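Side-chain contacts in extracellular solute-binding protein (Bordetella parapertussis, PDB 3PU5), which probably serves as the periplasmic binding component of an ABC importer, with a type II binding-protein fold and perhaps a polyamine-like ligand: residues 16-19 / 20-24; 212-215 / 216-220; 246-249 / 250-254; 257-260 / 261-265; 266-269 / 270-274. All coordinates share one frame; numbering follows the deposited sequence.

Contacts 1, 3, 4 and 5 lie in one lobe of the bilobal fold. Contact 2 stands apart, its centre about 36 Å from that of contact 3 and about 17 Å from that of contact 5, whose nearest atoms are about 6 Å away without touching. Contacts 3, 4 and 5 follow in series: the turn into helix 252-262, its end, and helix 265-275. Contacts 4 and 5, centres about 11 Å apart, are joined by bonds of Tyr261 to Glu266 and of Ala262 to Gln268. Contact 1, on helix 15-33, packs against contact 5 with centres about 10 Å apart. Contact 3 touches contact 4 through Val246 and Met259. A glycerol, probably from the crystallisation liquor, lies beside Lys251.

Contact 1: residues 16-19 / 20-24; sequences SFLE and NVRKH
Asn20 folds its side chain back along the helix so that ND2 meets the carbonyl oxygen of Ser16, one turn earlier. With CG beside its own backbone N (chi1 -79°), the carboxamide is carried towards the preceding turn, and the ND2 to Ser16 O bond measures 2.7 Å, the oxygen lying close to the amide plane. Asn20 N reaches the same Ser16 O at 2.9 Å, but from the opposite face of the carbonyl, so two donors of one residue grip a single acceptor.

On another side of the helix, Phe17 and Val21 are paired: CE1 of Phe17 lies 3.7 Å from CG2 of Val21, the methyl approaching the ring obliquely. Both side chains also meet Phe271 of helix 265-275, the two phenyl rings edge-to-face. A third pairing sets a methyl against a charged plane. CD2 of Leu18 sits over one face of the Arg22 guanidinium, 3.3 Å from NH2, and the arginine is brought back over the leucine by its bend at chi3 (-68°).

This is the helix of a beta-alpha-beta unit with parallel strands 7-12 and 36-41. Phe17, Leu18 and Val21 pack on the neighbouring elements, and Asn20 also reaches Ala274. With two N-H donors, Ser16 O is probably polarised, the Asn20 amide is held in one rotation, and the guanidinium is shielded on one face by an apolar methyl.

Contact 2: residues 212-215 / 216-220; sequences GWDG and RTFIA
Trp213 ends strand 209-213 and its carbonyl receives Thr217 N at 3.0 Å, opening the first turn of helix 214-223, with Phe218 N to Asp214 O and Ile219 N to Gly215 O continuing the ladder. The motif is a strand-to-helix junction with Trp213 at the N-cap position.

Thr217 bonds twice to the carbonyl of Trp213. Its OG1, placed beside its own backbone N (chi1 -52°), donates to Trp213 O over 2.6 Å; hydroxyl and amide come to the oxygen from opposite faces of the carbonyl plane. The threonine thus turns its hydroxyl back on the start of the helix and supplies a second bond to its first acceptor.

Asp214 and Phe218 make the main side-chain pairing. The CB of Asp214 lies 3.6 Å from CZ of Phe218, and carboxylate and ring planes stand 68° apart. The carbonyl oxygen of Asp214 is over one face of the same ring, 3.0 Å above its plane and displaced toward the rim, while also accepting Phe218 N. The carboxylate is turned to strand 111-117, where OD1 takes the backbone N of Ser112. Beside the junction, Trp213 CB and Arg216 CB approach to 4.1 Å, and the Trp213 indole meets Phe195 edge-to-face.

One water spans the corner between strand and helix. It lies in the plane of the Trp213 indole, at its edge; it accepts from Trp213 N at 2.8 Å and donates to Thr217 OG1 at 3.3 Å.

Contact 3: residues 246-249 / 250-254; sequences VVKG and GKEDL
A type II beta turn, Val247 to Gly250, carries the chain from strand 238-246 towards helix 252-262, and the side chain of Glu252, in the first turn of that helix, reaches back to bond with it. The turn is closed by Gly250 N donating to Val247 O at 3.1 Å. Gly249, at the third position, has a positive phi of 88°, as this turn type commonly requires.

Glu252 places CG beside its own backbone N (chi1 -62°) and then runs extended, which brings its carboxylate up to the turn. OE2 accepts the backbone N of Gly249 at 2.7 Å, an almost straight bond (170°) made with the anti lone pair, the one away from OE1. The same oxygen lies 3.3 Å from CA of Lys248. One side chain thus ties the middle of the turn to the start of the helix, and its carboxylate satisfies the N-H of the turn's central peptide.

Lys251 holds the N-cap position and is the centre of an inverse gamma turn; its backbone N bonds to Asp61, its NZ weakly to a glycerol, probably from the crystallisation liquor. Lys248 extends away from the turn, with NZ bonded to the carbonyl of Lys77.

Nearer the backbone, Val246 and Glu252 cross at about a right angle, CG1 of the valine lying 4.1 Å from both CA and CG of the glutamate.

Contact 4: residues 257-260 / 261-265; sequences AFMN and YALGE
Met259, a selenomethionine, meets Leu263 in the C-terminal turn of helix 252-262, which leads through Leu263 and the N-cap position Gly264 into helix 265-275 of the binding-protein lobe. From CB the chain runs out in an extended line, CG lying anti to the backbone N (chi1 -175°). CG comes within 3.7 Å of Leu263 CD1; SE follows, close to Val246 of the preceding strand; the extended chain passes the leucine, and CE, like CG, is 3.7 Å from Leu263 CD1. One leucine methyl is therefore touched at two points along the selenomethionine, the two side chains lying obliquely across each other. Leu263 turns CG beside its own backbone N (chi1 -66°), which sets CG 3.4 Å from the carbonyl oxygen of Met259, while the leucine N donates to that oxygen at 3.0 Å.

Farther round the helix, the methyl of Ala262 is over one face of the Phe258 ring. That ring also meets Phe29 of helix 15-33 edge-to-face and packs on Ile8 and Val10, so this side of the helix is joined to strand 7-12. Met244 of strand 238-246 touches Phe258, Met259 and Ala262 alike.

Tyr261 packs on Pro28 and Phe29, and its hydroxyl bonds with Glu266 in the next helix. The last turn before that helix closes with Gly264 N on the carbonyl oxygen of Tyr261, at 2.9 Å.

Contact 5: residues 266-269 / 270-274; sequences EAQK and AFCEA
Lys269 and Glu273, one turn apart, form a salt bridge: NZ lies 3.3 Å from OE2, a weak hydrogen bond. The lysine stretches out and then bends at its last torsion (chi4 -57°), while the glutamate folds at chi2 (-99°), so the two side chains cross, with their CG atoms 3.9 Å apart. CG of Glu273 also sits 3.0 Å from Lys269 O, the oxygen that accepts Glu273 N. The carboxylate has a further partner: OE2 also accepts the backbone N of Ser287, which helps hold the group in place.

Next round the helix, Cys272 SG lies 3.3 Å from Gln268 O and 4.1 Å from Gln268 OE1. The buried amide of the glutamine is well supplied with partners: OE1 accepts Val280 N, and NE2 donates to the carbonyls of Tyr108 and Ala262. Farther out, Phe271 packs on Met25 of helix 15-33 and on Asp109.

The pattern is that of an amphipathic helix with an i to i+4 salt bridge, here helix 265-275, packed against helix 15-33 in a lobe of a periplasmic-binding-protein fold.

Contact 1: residues 16-19 / 20-24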
# COMPACT_ATOMS: atom_id res chain seq x y z
N SER A 16 -7.52 10.71 -8.54
CA SER A 16 -8.12 9.51 -9.11
C SER A 16 -8.58 8.53 -8.03
O SER A 16 -9.58 7.83 -8.20
CB SER A 16 -7.10 8.84 -10.03
OG SER A 16 -7.71 7.84 -10.81
N PHE A 17 -7.83 8.46 -6.93
CA PHE A 17 -8.18 7.57 -5.83
C PHE A 17 -9.57 7.95 -5.33
O PHE A 17 -10.46 7.11 -5.27
CB PHE A 17 -7.15 7.69 -4.70
CG PHE A 17 -7.40 6.76 -3.54
CD1 PHE A 17 -8.22 7.14 -2.49
CD2 PHE A 17 -6.79 5.51 -3.48
CE1 PHE A 17 -8.44 6.31 -1.41
CE2 PHE A 17 -6.99 4.66 -2.39
CZ PHE A 17 -7.83 5.06 -1.36
N LEU A 18 -9.73 9.22 -4.97
CA LEU A 18 -11.00 9.72 -4.44
C LEU A 18 -12.16 9.55 -5.44
O LEU A 18 -13.28 9.18 -5.06
CB LEU A 18 -10.87 11.19 -4.00
CG LEU A 18 -12.05 11.76 -3.21
CD1 LEU A 18 -11.60 12.93 -2.33
CD2 LEU A 18 -13.19 12.19 -4.12
N GLU A 19 -11.90 9.83 -6.71
CA GLU A 19 -12.91 9.69 -7.75
C GLU A 19 -13.38 8.25 -7.82
O GLU A 19 -14.56 7.97 -8.05
CB GLU A 19 -12.34 10.11 -9.10
CG GLU A 19 -11.90 11.56 -9.16
CD GLU A 19 -11.17 11.90 -10.45
OE1 GLU A 19 -10.92 10.97 -11.26
OE2 GLU A 19 -10.84 13.09 -10.65
N ASN A 20 -12.43 7.33 -7.65
CA ASN A 20 -12.77 5.92 -7.74
C ASN A 20 -13.44 5.37 -6.50
O ASN A 20 -14.29 4.50 -6.61
CB ASN A 20 -11.57 5.10 -8.20
CG ASN A 20 -11.36 5.21 -9.70
OD1 ASN A 20 -12.05 4.55 -10.47
ND2 ASN A 20 -10.44 6.07 -10.11
N VAL A 21 -13.09 5.89 -5.33
CA VAL A 21 -13.84 5.58 -4.12
C VAL A 21 -15.29 6.02 -4.28
O VAL A 21 -16.20 5.30 -3.90
CB VAL A 21 -13.24 6.25 -2.87
CG1 VAL A 21 -14.19 6.08 -1.69
CG2 VAL A 21 -11.86 5.67 -2.55
N ARG A 22 -15.49 7.22 -4.83
CA ARG A 22 -16.84 7.74 -5.04
C ARG A 22 -17.60 6.86 -6.01
O ARG A 22 -18.72 6.43 -5.74
CB ARG A 22 -16.79 9.18 -5.58
CG ARG A 22 -18.19 9.80 -5.75
CD ARG A 22 -18.15 11.21 -6.35
NE ARG A 22 -17.55 12.18 -5.43
CZ ARG A 22 -16.46 12.90 -5.71
NH1 ARG A 22 -15.85 12.75 -6.88
NH2 ARG A 22 -15.99 13.76 -4.82
N LYS A 23 -16.98 6.57 -7.15
CA LYS A 23 -17.61 5.79 -8.21
C LYS A 23 -17.93 4.35 -7.81
O LYS A 23 -19.00 3.80 -8.13
CB LYS A 23 -16.70 5.80 -9.44
CG LYS A 23 -17.29 5.15 -10.68
CD LYS A 23 -16.30 5.25 -11.83
CE LYS A 23 -16.91 4.80 -13.15
NZ LYS A 23 -15.89 4.79 -14.25
N HIS A 24 -16.99 3.72 -7.10
CA HIS A 24 -17.08 2.27 -6.88
C HIS A 24 -17.47 1.85 -5.47
O HIS A 24 -17.82 0.69 -5.23
CB HIS A 24 -15.79 1.59 -7.32
CG HIS A 24 -15.48 1.80 -8.76
ND1 HIS A 24 -16.26 1.27 -9.77
CD2 HIS A 24 -14.50 2.51 -9.38
CE1 HIS A 24 -15.77 1.63 -10.94
NE2 HIS A 24 -14.70 2.38 -10.73

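Contact 2: residues 212-215 / 216-220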
# COMPACT_ATOMS: atom_id res chain seq x y z
N GLY A 212 9.45 -1.38 -8.02
CA GLY A 212 8.34 -0.69 -8.64
C GLY A 212 7.01 -1.28 -8.22
O GLY A 212 6.95 -2.40 -7.70
N TRP A 213 5.94 -0.53 -8.45
CA TRP A 213 4.61 -0.94 -8.02
C TRP A 213 3.92 -1.80 -9.07
O TRP A 213 4.08 -1.56 -10.27
CB TRP A 213 3.77 0.29 -7.63
CG TRP A 213 4.22 0.81 -6.31
CD1 TRP A 213 3.69 0.52 -5.09
CD2 TRP A 213 5.35 1.65 -6.06
NE1 TRP A 213 4.40 1.14 -4.10
CE2 TRP A 213 5.43 1.85 -4.67
CE3 TRP A 213 6.30 2.28 -6.89
CZ2 TRP A 213 6.42 2.63 -4.08
CZ3 TRP A 213 7.29 3.06 -6.30
CH2 TRP A 213 7.34 3.23 -4.91
N ASP A 214 3.18 -2.80 -8.61
CA ASP A 214 2.52 -3.70 -9.56
C ASP A 214 1.57 -2.96 -10.49
O ASP A 214 1.72 -3.02 -11.71
CB ASP A 214 1.84 -4.90 -8.87
CG ASP A 214 0.81 -4.50 -7.81
OD1 ASP A 214 0.90 -3.41 -7.20
OD2 ASP A 214 -0.11 -5.31 -7.57
N GLY A 215 0.59 -2.24 -9.92
CA GLY A 215 -0.40 -1.56 -10.73
C GLY A 215 0.20 -0.55 -11.70
O GLY A 215 -0.10 -0.56 -12.90
N ARG A 216 1.04 0.33 -11.17
CA ARG A 216 1.70 1.33 -11.99
C ARG A 216 2.46 0.71 -13.15
O ARG A 216 2.41 1.20 -14.28
CB ARG A 216 2.62 2.18 -11.12
CG ARG A 216 1.84 3.12 -10.22
CD ARG A 216 2.75 3.97 -9.37
NE ARG A 216 2.24 5.33 -9.30
CZ ARG A 216 1.67 5.87 -8.24
NH1 ARG A 216 1.53 5.18 -7.12
NH2 ARG A 216 1.24 7.13 -8.30
N THR A 217 3.17 -0.38 -12.86
CA THR A 217 3.98 -1.04 -13.88
C THR A 217 3.07 -1.73 -14.91
O THR A 217 3.37 -1.72 -16.11
CB THR A 217 4.98 -2.04 -13.27
OG1 THR A 217 5.75 -1.40 -12.24
CG2 THR A 217 5.93 -2.56 -14.33
N PHE A 218 1.95 -2.30 -14.44
CA PHE A 218 1.01 -2.97 -15.35
C PHE A 218 0.46 -1.98 -16.37
O PHE A 218 0.39 -2.27 -17.56
CB PHE A 218 -0.17 -3.63 -14.60
CG PHE A 218 0.22 -4.72 -13.63
CD1 PHE A 218 1.40 -5.42 -13.78
CD2 PHE A 218 -0.63 -5.06 -12.58
CE1 PHE A 218 1.74 -6.43 -12.89
CE2 PHE A 218 -0.30 -6.06 -11.69
CZ PHE A 218 0.88 -6.75 -11.84
N ILE A 219 0.09 -0.80 -15.89
CA ILE A 219 -0.41 0.26 -16.76
C ILE A 219 0.61 0.62 -17.83
O ILE A 219 0.28 0.70 -19.02
CB ILE A 219 -0.81 1.50 -15.94
CG1 ILE A 219 -1.96 1.15 -14.99
CG2 ILE A 219 -1.19 2.67 -16.86
CD1 ILE A 219 -2.29 2.22 -13.97
N ALA A 220 1.86 0.80 -17.42
CA ALA A 220 2.95 1.09 -18.35
C ALA A 220 3.19 -0.08 -19.31
O ALA A 220 3.38 0.13 -20.51
CB ALA A 220 4.24 1.43 -17.60
O HOH W 1 6.17 1.33 -10.50

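Contact 3: residues 246-249 / 250-254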
# COMPACT_ATOMS: atom_id res chain seq x y z
N VAL A 246 -14.09 2.78 11.76
CA VAL A 246 -15.24 3.51 12.27
C VAL A 246 -14.83 4.47 13.39
O VAL A 246 -14.21 4.07 14.37
CB VAL A 246 -16.29 2.53 12.83
CG1 VAL A 246 -17.48 3.31 13.41
CG2 VAL A 246 -16.76 1.57 11.75
N VAL A 247 -15.19 5.75 13.23
CA VAL A 247 -14.87 6.79 14.22
C VAL A 247 -15.79 6.74 15.45
O VAL A 247 -17.01 6.87 15.32
CB VAL A 247 -14.97 8.19 13.58
CG1 VAL A 247 -14.84 9.28 14.64
CG2 VAL A 247 -13.93 8.34 12.46
N LYS A 248 -15.20 6.55 16.63
CA LYS A 248 -15.97 6.49 17.87
C LYS A 248 -16.85 7.72 18.02
O LYS A 248 -16.38 8.84 17.90
CB LYS A 248 -15.04 6.43 19.09
CG LYS A 248 -14.63 5.05 19.54
CD LYS A 248 -13.95 5.14 20.91
CE LYS A 248 -13.08 3.92 21.19
NZ LYS A 248 -12.35 4.06 22.49
N GLY A 249 -18.14 7.50 18.29
CA GLY A 249 -19.05 8.60 18.56
C GLY A 249 -19.72 9.19 17.33
O GLY A 249 -20.53 10.10 17.44
N GLY A 250 -19.36 8.69 16.15
CA GLY A 250 -20.03 9.10 14.93
C GLY A 250 -21.29 8.28 14.73
O GLY A 250 -21.79 7.67 15.68
N LYS A 251 -21.83 8.27 13.51
CA LYS A 251 -22.99 7.44 13.19
C LYS A 251 -22.51 6.01 12.96
O LYS A 251 -22.39 5.56 11.82
CB LYS A 251 -23.71 7.97 11.96
CG LYS A 251 -24.36 9.35 12.17
CD LYS A 251 -24.95 9.89 10.88
CE LYS A 251 -25.69 11.21 11.13
NZ LYS A 251 -24.74 12.32 11.31
N GLU A 252 -22.22 5.32 14.06
CA GLU A 252 -21.42 4.09 14.02
C GLU A 252 -22.07 2.96 13.24
O GLU A 252 -21.37 2.20 12.57
CB GLU A 252 -21.05 3.64 15.43
CG GLU A 252 -20.20 4.67 16.17
CD GLU A 252 -19.60 4.12 17.44
OE1 GLU A 252 -19.82 2.94 17.75
OE2 GLU A 252 -18.88 4.88 18.14
N ASP A 253 -23.39 2.85 13.32
CA ASP A 253 -24.08 1.77 12.61
C ASP A 253 -24.09 1.99 11.10
O ASP A 253 -23.89 1.06 10.33
CB ASP A 253 -25.49 1.56 13.16
CG ASP A 253 -25.48 0.91 14.53
OD1 ASP A 253 -24.56 0.11 14.80
OD2 ASP A 253 -26.39 1.19 15.34
N LEU A 254 -24.30 3.23 10.67
CA LEU A 254 -24.20 3.53 9.24
C LEU A 254 -22.75 3.37 8.75
O LEU A 254 -22.51 2.85 7.66
CB LEU A 254 -24.69 4.95 8.96
CG LEU A 254 -26.11 5.26 9.45
CD1 LEU A 254 -26.59 6.60 8.89
CD2 LEU A 254 -27.05 4.15 9.03

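Contact 4: residues 257-260 / 261-265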
# COMPACT_ATOMS: atom_id res chain seq x y z
N ALA A 257 -21.95 -0.14 8.31
CA ALA A 257 -22.65 -0.57 7.11
C ALA A 257 -21.86 -0.18 5.86
O ALA A 257 -21.71 -0.98 4.94
CB ALA A 257 -24.05 0.00 7.07
N PHE A 258 -21.36 1.05 5.83
CA PHE A 258 -20.51 1.45 4.72
C PHE A 258 -19.24 0.59 4.65
O PHE A 258 -18.84 0.10 3.58
CB PHE A 258 -20.12 2.94 4.78
CG PHE A 258 -19.17 3.34 3.70
CD1 PHE A 258 -19.62 3.57 2.41
CD2 PHE A 258 -17.80 3.43 3.96
CE1 PHE A 258 -18.72 3.90 1.39
CE2 PHE A 258 -16.90 3.78 2.95
CZ PHE A 258 -17.36 4.01 1.67
N MSE A 259 -18.59 0.40 5.80
CA MSE A 259 -17.36 -0.39 5.81
C MSE A 259 -17.64 -1.81 5.32
O MSE A 259 -16.87 -2.38 4.56
CB MSE A 259 -16.77 -0.42 7.22
CG MSE A 259 -15.43 -1.13 7.32
SE MSE A 259 -14.65 -0.87 9.11
CE MSE A 259 -13.00 -1.89 8.86
N ASN A 260 -18.76 -2.37 5.75
CA ASN A 260 -19.13 -3.70 5.32
C ASN A 260 -19.26 -3.77 3.80
O ASN A 260 -18.84 -4.75 3.18
CB ASN A 260 -20.44 -4.14 5.95
CG ASN A 260 -20.79 -5.57 5.62
OD1 ASN A 260 -20.00 -6.48 5.86
ND2 ASN A 260 -21.97 -5.77 5.04
N TYR A 261 -19.86 -2.74 3.21
CA TYR A 261 -19.99 -2.71 1.76
C TYR A 261 -18.63 -2.53 1.09
O TYR A 261 -18.31 -3.23 0.13
CB TYR A 261 -20.99 -1.63 1.29
CG TYR A 261 -21.15 -1.65 -0.21
CD1 TYR A 261 -20.49 -0.72 -1.00
CD2 TYR A 261 -21.89 -2.64 -0.84
CE1 TYR A 261 -20.60 -0.76 -2.38
CE2 TYR A 261 -22.01 -2.69 -2.21
CZ TYR A 261 -21.36 -1.75 -2.98
OH TYR A 261 -21.46 -1.78 -4.34
N ALA A 262 -17.82 -1.61 1.61
CA ALA A 262 -16.54 -1.27 0.98
C ALA A 262 -15.59 -2.45 0.96
O ALA A 262 -14.76 -2.58 0.06
CB ALA A 262 -15.88 -0.07 1.71
N LEU A 263 -15.70 -3.30 1.96
CA LEU A 263 -14.83 -4.46 2.10
C LEU A 263 -15.47 -5.69 1.47
O LEU A 263 -14.87 -6.77 1.45
CB LEU A 263 -14.52 -4.73 3.58
CG LEU A 263 -13.68 -3.65 4.29
CD1 LEU A 263 -13.50 -3.95 5.79
CD2 LEU A 263 -12.34 -3.50 3.61
N GLY A 264 -16.69 -5.52 0.96
CA GLY A 264 -17.42 -6.62 0.35
C GLY A 264 -16.91 -6.93 -1.04
O GLY A 264 -16.18 -6.14 -1.64
N GLU A 265 -17.32 -8.08 -1.56
CA GLU A 265 -16.78 -8.59 -2.82
C GLU A 265 -17.06 -7.68 -4.03
O GLU A 265 -16.20 -7.48 -4.88
CB GLU A 265 -17.29 -10.02 -3.08
CG GLU A 265 -16.75 -10.64 -4.36
CD GLU A 265 -17.32 -12.03 -4.66
OE1 GLU A 265 -18.00 -12.62 -3.78
OE2 GLU A 265 -17.09 -12.52 -5.79

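Contact 5: residues 266-269 / 270-274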
# COMPACT_ATOMS: atom_id res chain seq x y z
N GLU A 266 -18.26 -7.13 -4.09
CA GLU A 266 -18.66 -6.32 -5.24
C GLU A 266 -17.86 -5.02 -5.33
O GLU A 266 -17.30 -4.68 -6.38
CB GLU A 266 -20.17 -6.05 -5.18
CG GLU A 266 -20.68 -4.96 -6.11
CD GLU A 266 -22.19 -4.77 -5.98
OE1 GLU A 266 -22.94 -5.64 -6.47
OE2 GLU A 266 -22.63 -3.76 -5.39
N ALA A 267 -17.78 -4.30 -4.22
CA ALA A 267 -17.06 -3.03 -4.21
C ALA A 267 -15.55 -3.24 -4.30
O ALA A 267 -14.85 -2.50 -4.98
CB ALA A 267 -17.43 -2.23 -2.97
N GLN A 268 -15.04 -4.27 -3.62
CA GLN A 268 -13.62 -4.55 -3.68
C GLN A 268 -13.20 -4.82 -5.12
O GLN A 268 -12.19 -4.28 -5.60
CB GLN A 268 -13.26 -5.74 -2.79
CG GLN A 268 -13.17 -5.38 -1.32
CD GLN A 268 -11.88 -4.67 -0.98
OE1 GLN A 268 -10.80 -5.20 -1.24
NE2 GLN A 268 -11.97 -3.47 -0.41
N LYS A 269 -13.97 -5.65 -5.82
CA LYS A 269 -13.62 -5.95 -7.20
C LYS A 269 -13.67 -4.70 -8.06
O LYS A 269 -12.75 -4.42 -8.83
CB LYS A 269 -14.53 -7.02 -7.78
CG LYS A 269 -14.17 -7.43 -9.19
CD LYS A 269 -15.20 -8.42 -9.73
CE LYS A 269 -14.62 -9.31 -10.82
NZ LYS A 269 -14.07 -8.54 -11.94
N ALA A 270 -14.76 -3.94 -7.94
CA ALA A 270 -14.97 -2.79 -8.80
C ALA A 270 -13.89 -1.73 -8.58
O ALA A 270 -13.30 -1.22 -9.52
CB ALA A 270 -16.36 -2.20 -8.58
N PHE A 271 -13.61 -1.41 -7.32
CA PHE A 271 -12.60 -0.41 -6.98
C PHE A 271 -11.19 -0.89 -7.37
O PHE A 271 -10.45 -0.17 -8.03
CB PHE A 271 -12.67 -0.04 -5.49
CG PHE A 271 -11.62 0.96 -5.06
CD1 PHE A 271 -11.72 2.30 -5.40
CD2 PHE A 271 -10.52 0.54 -4.32
CE1 PHE A 271 -10.76 3.22 -4.99
CE2 PHE A 271 -9.55 1.44 -3.91
CZ PHE A 271 -9.67 2.79 -4.24
N CYS A 272 -10.83 -2.11 -6.98
CA CYS A 272 -9.46 -2.57 -7.21
C CYS A 272 -9.15 -2.79 -8.69
O CYS A 272 -8.04 -2.51 -9.14
CB CYS A 272 -9.16 -3.82 -6.38
SG CYS A 272 -9.18 -3.48 -4.61
N GLU A 273 -10.12 -3.28 -9.46
CA GLU A 273 -9.92 -3.44 -10.90
C GLU A 273 -9.69 -2.09 -11.58
O GLU A 273 -8.88 -1.96 -12.50
CB GLU A 273 -11.13 -4.13 -11.52
CG GLU A 273 -11.28 -5.59 -11.12
CD GLU A 273 -10.74 -6.55 -12.16
OE1 GLU A 273 -10.19 -6.09 -13.18
OE2 GLU A 273 -10.88 -7.78 -11.95
N ALA A 274 -10.43 -1.08 -11.13
CA ALA A 274 -10.33 0.27 -11.70
C ALA A 274 -8.97 0.91 -11.38
O ALA A 274 -8.39 1.61 -12.22
CB ALA A 274 -11.46 1.14 -11.17